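Local atomic coordinates of kojibiose phosphorylase (Gut metagenome, PDB entry 6W0P), a protein that is a member of glycoside hydrolase family 65, joining an N-terminal beta domain to a helical central catalytic domain. Residues 487-492 and 592-597; 543-548 and 608-613. One frame throughout, in Å; residues are numbered along the deposited sequence.

Interaction 1: 487-492 and 592-597; sequences TYTNFM and MFMFLY
Two helices of the helical catalytic domain, 487-504 and 590-596, meet through a knob-into-hole contact in which the ring of Phe593 sits among Thr487, Tyr488, Phe491 and Met492. The axes of the two short segments approach to 10.2 Å at an angle of 33°. Phe593 holds its CG between the backbone N and the carbonyl carbon (chi1 74°), and this turns its ring against Phe491 in a face-to-face stack, with planes at 26° and centroids 4.2 Å apart. Thr487 CG2 closes the far end of the ring, 3.4 Å from Phe593 CE2. Phe491 also directs its edge toward the face of Tyr597, just past the helix, in an offset edge-to-face pair, completing an aromatic cluster. Met492, bent at chi2 and chi3, brings SD to the edge of the Tyr597 ring, 3.8 Å from CE2, as a Met-aromatic contact. Tyr488 lies alongside Met592, pointing the same way, its CE2 3.5 Å from Met592 CG, while Leu596 CD1 meets the edge of the Tyr488 ring. Helix 418-434 packs on Tyr488, Met492 and Tyr597, helix 351-361 touches Met592, and Phe546, from a loop, meets Phe593 edge-to-face.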
loop_
_atom_site.group_PDB
_atom_site.type_symbol
_atom_site.label_atom_id
_atom_site.label_comp_id
_atom_site.label_asym_id
_atom_site.label_seq_id
_atom_site.Cartn_x
_atom_site.Cartn_y
_atom_site.Cartn_z
ATOM N N THR A 487 -0.345 17.194 17.510
ATOM C CA THR A 487 0.305 18.148 18.437
ATOM C C THR A 487 1.798 17.860 18.496
ATOM O O THR A 487 2.557 18.809 18.440
ATOM C CB THR A 487 -0.384 18.146 19.800
ATOM O OG1 THR A 487 -1.744 18.454 19.480
ATOM C CG2 THR A 487 0.230 19.156 20.746
ATOM N N TYR A 488 2.215 16.593 18.519
ATOM C CA TYR A 488 3.660 16.280 18.497
ATOM C C TYR A 488 4.315 16.971 17.291
ATOM O O TYR A 488 5.331 17.679 17.454
ATOM C CB TYR A 488 3.935 14.778 18.429
ATOM C CG TYR A 488 5.405 14.476 18.515
ATOM C CD1 TYR A 488 6.211 14.475 17.391
ATOM C CD2 TYR A 488 6.002 14.292 19.751
ATOM C CE1 TYR A 488 7.576 14.219 17.479
ATOM C CE2 TYR A 488 7.364 14.039 19.858
ATOM C CZ TYR A 488 8.157 13.998 18.721
ATOM O OH TYR A 488 9.501 13.806 18.874
ATOM N N THR A 489 3.766 16.761 16.096
ATOM C CA THR A 489 4.310 17.334 14.835
ATOM C C THR A 489 4.401 18.873 14.946
ATOM O O THR A 489 5.491 19.445 14.674
ATOM C CB THR A 489 3.466 16.855 13.647
ATOM O OG1 THR A 489 3.456 15.423 13.615
ATOM C CG2 THR A 489 3.944 17.417 12.327
ATOM N N ASN A 490 3.312 19.534 15.351
ATOM C CA ASN A 490 3.218 21.016 15.337
ATOM C C ASN A 490 4.117 21.574 16.444
ATOM O O ASN A 490 4.863 22.537 16.175
ATOM C CB ASN A 490 1.774 21.502 15.471
ATOM C CG ASN A 490 0.953 21.185 14.242
ATOM O OD1 ASN A 490 1.355 20.364 13.430
ATOM N ND2 ASN A 490 -0.211 21.811 14.127
ATOM N N PHE A 491 4.041 20.972 17.628
ATOM C CA PHE A 491 4.811 21.393 18.816
ATOM C C PHE A 491 6.300 21.323 18.472
ATOM O O PHE A 491 7.003 22.348 18.611
ATOM C CB PHE A 491 4.451 20.523 20.021
ATOM C CG PHE A 491 5.063 20.962 21.324
ATOM C CD1 PHE A 491 6.303 20.495 21.718
ATOM C CD2 PHE A 491 4.382 21.815 22.172
ATOM C CE1 PHE A 491 6.859 20.901 22.920
ATOM C CE2 PHE A 491 4.927 22.194 23.388
ATOM C CZ PHE A 491 6.163 21.726 23.763
ATOM N N MET A 492 6.763 20.164 18.008
ATOM C CA MET A 492 8.207 19.959 17.719
ATOM C C MET A 492 8.670 20.890 16.574
ATOM O O MET A 492 9.830 21.333 16.640
ATOM C CB MET A 492 8.489 18.497 17.372
ATOM C CG MET A 492 8.260 17.556 18.534
ATOM S SD MET A 492 9.248 17.983 19.982
ATOM C CE MET A 492 10.858 17.445 19.407
ATOM N N MET A 592 5.177 11.906 24.536
ATOM C CA MET A 592 6.526 11.985 23.935
ATOM C C MET A 592 7.027 13.441 23.982
ATOM O O MET A 592 8.123 13.653 24.478
ATOM C CB MET A 592 6.521 11.501 22.487
ATOM C CG MET A 592 7.905 11.255 21.972
ATOM S SD MET A 592 8.638 9.849 22.850
ATOM C CE MET A 592 10.370 10.125 22.500
ATOM N N PHE A 593 6.292 14.431 23.479
ATOM C CA PHE A 593 6.859 15.806 23.477
ATOM C C PHE A 593 6.891 16.329 24.922
ATOM O O PHE A 593 7.761 17.109 25.245
ATOM C CB PHE A 593 6.192 16.726 22.453
ATOM C CG PHE A 593 4.815 17.213 22.794
ATOM C CD1 PHE A 593 4.636 18.238 23.705
ATOM C CD2 PHE A 593 3.708 16.686 22.156
ATOM C CE1 PHE A 593 3.368 18.706 24.010
ATOM C CE2 PHE A 593 2.442 17.168 22.437
ATOM C CZ PHE A 593 2.277 18.175 23.369
ATOM N N MET A 594 5.991 15.869 25.777
ATOM C CA MET A 594 5.975 16.277 27.190
ATOM C C MET A 594 7.221 15.702 27.875
ATOM O O MET A 594 7.874 16.450 28.623
ATOM C CB MET A 594 4.672 15.849 27.855
ATOM C CG MET A 594 3.485 16.630 27.291
ATOM S SD MET A 594 1.982 16.601 28.299
ATOM C CE MET A 594 2.463 17.791 29.553
ATOM N N PHE A 595 7.637 14.474 27.531
ATOM C CA PHE A 595 8.913 13.892 28.032
ATOM C C PHE A 595 10.108 14.718 27.534
ATOM O O PHE A 595 10.981 15.045 28.356
ATOM C CB PHE A 595 9.073 12.450 27.561
ATOM C CG PHE A 595 10.460 11.894 27.724
ATOM C CD1 PHE A 595 10.953 11.582 28.982
ATOM C CD2 PHE A 595 11.237 11.593 26.619
ATOM C CE1 PHE A 595 12.219 11.046 29.137
ATOM C CE2 PHE A 595 12.508 11.050 26.772
ATOM C CZ PHE A 595 13.000 10.796 28.029
ATOM N N LEU A 596 10.153 15.044 26.230
ATOM C CA LEU A 596 11.359 15.666 25.601
ATOM C C LEU A 596 11.567 17.072 26.175
ATOM O O LEU A 596 12.688 17.636 26.032
ATOM C CB LEU A 596 11.232 15.699 24.076
ATOM C CG LEU A 596 11.193 14.345 23.358
ATOM C CD1 LEU A 596 10.930 14.554 21.871
ATOM C CD2 LEU A 596 12.487 13.548 23.560
ATOM N N TYR A 597 10.517 17.616 26.779
ATOM C CA TYR A 597 10.449 18.988 27.340
ATOM C C TYR A 597 9.813 18.957 28.734
ATOM O O TYR A 597 9.073 19.917 29.098
ATOM C CB TYR A 597 9.701 19.884 26.355
ATOM C CG TYR A 597 10.502 20.237 25.133
ATOM C CD1 TYR A 597 11.527 21.172 25.170
ATOM C CD2 TYR A 597 10.215 19.629 23.929
ATOM C CE1 TYR A 597 12.258 21.483 24.030
ATOM C CE2 TYR A 597 10.925 19.931 22.783
ATOM C CZ TYR A 597 11.947 20.857 22.831
ATOM O OH TYR A 597 12.595 21.102 21.660
#

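Interaction 2: 543-548 and 608-613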
loop_
_atom_site.group_PDB
_atom_site.type_symbol
_atom_site.label_atom_id
_atom_site.label_comp_id
_atom_site.label_asym_id
_atom_site.label_seq_id
_atom_site.Cartn_x
_atom_site.Cartn_y
_atom_site.Cartn_z
ATOM N N THR A 543 -8.508 22.217 31.243
ATOM C CA THR A 543 -8.260 20.768 31.537
ATOM C C THR A 543 -6.753 20.502 31.606
ATOM O O THR A 543 -6.365 19.452 32.135
ATOM C CB THR A 543 -8.930 19.864 30.496
ATOM O OG1 THR A 543 -8.218 20.054 29.273
ATOM C CG2 THR A 543 -10.409 20.149 30.314
ATOM N N LEU A 544 -5.946 21.412 31.058
ATOM C CA LEU A 544 -4.471 21.284 30.926
ATOM C C LEU A 544 -4.119 20.173 29.907
ATOM O O LEU A 544 -2.944 19.764 29.895
ATOM C CB LEU A 544 -3.834 20.984 32.297
ATOM C CG LEU A 544 -4.185 21.909 33.468
ATOM C CD1 LEU A 544 -3.472 21.459 34.729
ATOM C CD2 LEU A 544 -3.844 23.372 33.174
ATOM N N LEU A 545 -5.071 19.712 29.080
ATOM C CA LEU A 545 -4.835 18.599 28.103
ATOM C C LEU A 545 -4.356 19.159 26.761
ATOM O O LEU A 545 -4.854 20.212 26.339
ATOM C CB LEU A 545 -6.108 17.778 27.905
ATOM C CG LEU A 545 -6.583 16.974 29.117
ATOM C CD1 LEU A 545 -7.952 16.361 28.865
ATOM C CD2 LEU A 545 -5.593 15.880 29.478
ATOM N N PHE A 546 -3.397 18.490 26.123
ATOM C CA PHE A 546 -3.185 18.564 24.654
ATOM C C PHE A 546 -4.094 17.530 23.998
ATOM O O PHE A 546 -4.259 16.404 24.565
ATOM C CB PHE A 546 -1.731 18.317 24.274
ATOM C CG PHE A 546 -0.787 19.376 24.774
ATOM C CD1 PHE A 546 -0.540 20.526 24.032
ATOM C CD2 PHE A 546 -0.156 19.229 25.996
ATOM C CE1 PHE A 546 0.325 21.500 24.520
ATOM C CE2 PHE A 546 0.720 20.193 26.460
ATOM C CZ PHE A 546 0.963 21.324 25.724
ATOM N N GLU A 547 -4.710 17.895 22.876
ATOM C CA GLU A 547 -5.482 16.917 22.066
ATOM C C GLU A 547 -4.498 16.362 21.043
ATOM O O GLU A 547 -3.845 17.165 20.421
ATOM C CB GLU A 547 -6.726 17.538 21.417
ATOM C CG GLU A 547 -7.619 16.484 20.756
ATOM C CD GLU A 547 -8.914 16.984 20.129
ATOM O OE1 GLU A 547 -9.008 18.197 19.841
ATOM O OE2 GLU A 547 -9.795 16.157 19.882
ATOM N N GLN A 548 -4.383 15.037 20.926
ATOM C CA GLN A 548 -3.309 14.374 20.150
ATOM C C GLN A 548 -3.384 14.821 18.694
ATOM O O GLN A 548 -2.320 15.018 18.079
ATOM C CB GLN A 548 -3.416 12.849 20.229
ATOM C CG GLN A 548 -2.201 12.176 19.649
ATOM C CD GLN A 548 -2.275 10.685 19.812
ATOM O OE1 GLN A 548 -2.246 10.173 20.932
ATOM N NE2 GLN A 548 -2.347 9.991 18.689
ATOM N N ALA A 608 -2.551 15.461 34.178
ATOM C CA ALA A 608 -3.785 15.539 33.363
ATOM C C ALA A 608 -3.568 14.728 32.083
ATOM O O ALA A 608 -4.393 13.872 31.774
ATOM C CB ALA A 608 -4.138 16.970 33.058
ATOM N N ASN A 609 -2.453 14.950 31.388
ATOM C CA ASN A 609 -2.181 14.276 30.085
ATOM C C ASN A 609 -1.867 12.800 30.322
ATOM O O ASN A 609 -2.300 11.979 29.515
ATOM C CB ASN A 609 -1.125 15.018 29.282
ATOM C CG ASN A 609 -1.654 16.350 28.799
ATOM O OD1 ASN A 609 -2.198 16.395 27.701
ATOM N ND2 ASN A 609 -1.533 17.413 29.597
ATOM N N TYR A 610 -1.151 12.483 31.389
ATOM C CA TYR A 610 -0.830 11.087 31.739
ATOM C C TYR A 610 -2.143 10.331 31.964
ATOM O O TYR A 610 -2.281 9.184 31.460
ATOM C CB TYR A 610 0.091 11.016 32.957
ATOM C CG TYR A 610 0.463 9.613 33.365
ATOM C CD1 TYR A 610 1.584 8.974 32.855
ATOM C CD2 TYR A 610 -0.317 8.922 34.274
ATOM C CE1 TYR A 610 1.920 7.685 33.238
ATOM C CE2 TYR A 610 0.000 7.635 34.664
ATOM C CZ TYR A 610 1.104 7.003 34.119
ATOM O OH TYR A 610 1.387 5.746 34.558
ATOM N N ASN A 611 -3.050 10.924 32.744
ATOM C CA ASN A 611 -4.309 10.266 33.171
ATOM C C ASN A 611 -5.175 10.051 31.931
ATOM O O ASN A 611 -5.875 9.057 31.901
ATOM C CB ASN A 611 -5.091 11.070 34.213
ATOM C CG ASN A 611 -4.580 10.926 35.633
ATOM O OD1 ASN A 611 -3.747 10.078 35.916
ATOM N ND2 ASN A 611 -5.031 11.797 36.525
ATOM N N TYR A 612 -5.159 10.962 30.957
ATOM C CA TYR A 612 -5.982 10.795 29.731
ATOM C C TYR A 612 -5.342 9.757 28.779
ATOM O O TYR A 612 -6.078 8.899 28.296
ATOM C CB TYR A 612 -6.236 12.122 29.015
ATOM C CG TYR A 612 -7.216 11.956 27.885
ATOM C CD1 TYR A 612 -8.580 12.051 28.090
ATOM C CD2 TYR A 612 -6.767 11.606 26.618
ATOM C CE1 TYR A 612 -9.474 11.850 27.048
ATOM C CE2 TYR A 612 -7.640 11.430 25.565
ATOM C CZ TYR A 612 -8.996 11.564 25.775
ATOM O OH TYR A 612 -9.833 11.323 24.730
ATOM N N TYR A 613 -4.032 9.813 28.527
ATOM C CA TYR A 613 -3.365 9.061 27.429
ATOM C C TYR A 613 -2.800 7.704 27.862
ATOM O O TYR A 613 -2.891 6.782 27.035
ATOM C CB TYR A 613 -2.323 9.946 26.754
ATOM C CG TYR A 613 -2.950 11.026 25.908
ATOM C CD1 TYR A 613 -3.685 10.720 24.776
ATOM C CD2 TYR A 613 -2.827 12.356 26.250
ATOM C CE1 TYR A 613 -4.277 11.713 24.012
ATOM C CE2 TYR A 613 -3.396 13.357 25.486
ATOM C CZ TYR A 613 -4.136 13.035 24.372
ATOM O OH TYR A 613 -4.695 14.043 23.650
#
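Asn609 grips the backbone of the loop 543-548 with both ends of its amide, and this polar clasp is the tight part of the contact. Its OD1 accepts from Phe546 N at 2.9 Å, in the carbonyl plane and on a lone pair, with an N-H...O angle of 159°. ND2 gives a more bent bond to Leu544 O, 2.8 Å long, and a second one to Gln605 O on its own helix. With CG anti to the carbonyl carbon (chi1 -69°), the amide reaches two backbone groups that flank Leu545, and the pair of bonds limits its rotation. One turn on, the hydroxyl of Tyr613 donates to Phe546 O at 2.6 Å, the donor tilted 23° from the carbonyl plane; Gln548 N lies 2.9 Å from the same Tyr613 OH. The CB and OE1 of Gln548 pass near the Tyr613 ring, whereas its NE2 is hydrogen-bonded to Asp477.

A loop is thus laid along helix 603-613, held by side chains that bond its main chain. It begins with an ST turn, in which Thr543 OG1 accepts from Leu545 N.

The more exposed side rests on van der Waals packing instead. Leu544 CB and Ala608 CB stand 4.1 Å apart, and exposed Thr543 contributes little beyond its carbonyl O beside Ala608 CB. The close point here is partly exposed Leu545, whose CD2 lies 3.3 Å from Ala608 O and also touches Tyr612 CB. Tyr612 also makes a cation-pi contact with Arg616 and meets Phe553 edge-to-face.

In the fold
Interactions 1 and 2 lie in the family 65 central catalytic domain, on the same side of the chain's centre, with centres about 13 Å apart. Their segments alternate along the chain (487-492, 543-548, 592-597, 608-613), so the two contacts interlock, and helices 590-596 and 603-613 are consecutive. The loop 543-548 also meets the start of helix 487-504, where Thr487 OG1 lies 2.6 Å from Glu547 O and Thr487 N lies 3.0 Å from Gln548 O, both probable hydrogen bonds. Met594 packs on Asn609. An apolar helix pair and a polar loop-helix seam therefore form one continuous piece of the domain.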